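Local coordinates for protein ubiquitin-conjugating enzyme (Plasmodium vivax, PDB 2FO3) that probably acts as an E2 ubiquitin-conjugating enzyme, carrying ubiquitin as a thioester on its way to target proteins, at residues R10-K13 and E14-N17. Residues are numbered along the deposited sequence; the frame is centred on the assembly and turned at random.
Sequences RIQK and ELHN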
# COMPACT_ATOMS: atom_id res chain seq x y z
N ARG A 10 -1.28 -15.63 7.15
CA ARG A 10 -0.94 -15.02 5.88
C ARG A 10 -0.29 -13.61 6.10
O ARG A 10 0.61 -13.23 5.36
CB ARG A 10 -2.18 -14.95 4.98
CG ARG A 10 -1.96 -14.18 3.70
CD ARG A 10 -0.98 -14.85 2.74
NE ARG A 10 -0.97 -14.04 1.53
CZ ARG A 10 -1.86 -14.13 0.56
NH1 ARG A 10 -2.81 -15.07 0.58
NH2 ARG A 10 -1.78 -13.33 -0.47
N ILE A 11 -0.74 -12.89 7.13
CA ILE A 11 -0.17 -11.56 7.45
C ILE A 11 1.35 -11.69 7.76
O ILE A 11 2.17 -10.92 7.24
CB ILE A 11 -0.98 -10.79 8.59
CG1 ILE A 11 -2.39 -10.39 8.07
CG2 ILE A 11 -0.20 -9.57 9.09
CD1 ILE A 11 -3.34 -9.80 9.18
N GLN A 12 1.71 -12.69 8.57
CA GLN A 12 3.14 -12.95 8.88
C GLN A 12 3.97 -13.27 7.62
O GLN A 12 5.10 -12.78 7.45
CB GLN A 12 3.27 -14.08 9.92
CG GLN A 12 4.70 -14.29 10.39
CD GLN A 12 5.25 -13.16 11.27
OE1 GLN A 12 4.51 -12.24 11.69
NE2 GLN A 12 6.56 -13.25 11.58
N LYS A 13 3.39 -14.08 6.72
CA LYS A 13 4.04 -14.40 5.44
C LYS A 13 4.27 -13.14 4.60
O LYS A 13 5.36 -12.90 4.06
CB LYS A 13 3.16 -15.40 4.66
CG LYS A 13 3.07 -16.78 5.33
CD LYS A 13 2.05 -17.70 4.62
CE LYS A 13 2.12 -19.11 5.19
NZ LYS A 13 1.66 -19.11 6.60
N GLU A 14 3.23 -12.30 4.51
CA GLU A 14 3.35 -11.01 3.80
C GLU A 14 4.41 -10.08 4.46
O GLU A 14 5.15 -9.35 3.75
CB GLU A 14 1.97 -10.32 3.73
CG GLU A 14 0.95 -11.06 2.86
CD GLU A 14 1.34 -11.14 1.40
OE1 GLU A 14 2.06 -10.25 0.90
OE2 GLU A 14 0.92 -12.10 0.74
N LEU A 15 4.45 -10.08 5.80
CA LEU A 15 5.41 -9.26 6.55
C LEU A 15 6.85 -9.65 6.19
O LEU A 15 7.65 -8.79 5.84
CB LEU A 15 5.19 -9.39 8.04
CG LEU A 15 6.17 -8.64 8.97
CD1 LEU A 15 6.30 -7.14 8.68
CD2 LEU A 15 5.72 -8.90 10.41
N HIS A 16 7.15 -10.95 6.26
CA HIS A 16 8.44 -11.47 5.76
C HIS A 16 8.69 -11.02 4.34
O HIS A 16 9.77 -10.54 4.02
CB HIS A 16 8.46 -13.02 5.83
CG HIS A 16 9.60 -13.63 5.06
ND1 HIS A 16 10.93 -13.40 5.38
CD2 HIS A 16 9.61 -14.46 3.99
CE1 HIS A 16 11.70 -14.07 4.54
NE2 HIS A 16 10.93 -14.71 3.68
N ASN A 17 7.70 -11.19 3.47
CA ASN A 17 7.91 -10.83 2.06
C ASN A 17 8.23 -9.38 1.85
O ASN A 17 9.14 -9.04 1.07
CB ASN A 17 6.70 -11.23 1.20
CG ASN A 17 6.89 -10.84 -0.23
OD1 ASN A 17 6.24 -9.91 -0.73
ND2 ASN A 17 7.82 -11.49 -0.89
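Arg-10 and Glu-14 form an i to i+4 salt bridge one turn apart on helix 10-20. Arg-10 bends at chi2 (67°), which brings the side of its guanidinium to the carboxylate. NE and NH2 both reach the same oxygen. Arg-10 NE donates to Glu-14 OE2 over 2.8 Å, nearly straight, and meets the anti lone pair of that oxygen. The bond from Arg-10 NH2 to Glu-14 OE2 is longer, 3.2 Å, and more bent; NH2 comes from above the carboxylate plane. The guanidinium and carboxylate planes are turned 45° against each other, although OE2 itself lies in the guanidinium plane. Glu-14 N also donates to Arg-10 O at 2.9 Å. Ile-11 takes part through its backbone: its O accepts from Leu-15 N at 2.8 Å. Gln-12 O accepts from His-16 N at 3.0 Å. The Gln-12 side chain bends at chi2, and its OE1 lies 3.8 Å from Leu-15 CD2, a loose contact. Lys-13 O accepts from Asn-17 N, completing four successive alpha-helical bonds. Buried Glu-14 also accepts from Ile-105 N through OE1, and Arg-10 NH2 donates to Pro-101 O. These bonds tie the N-terminal helix of the UBC fold to the start of helix 105-116 and the loop before it, while Glu-14 and Leu-15 pack on Trp-38 of strand 37-43.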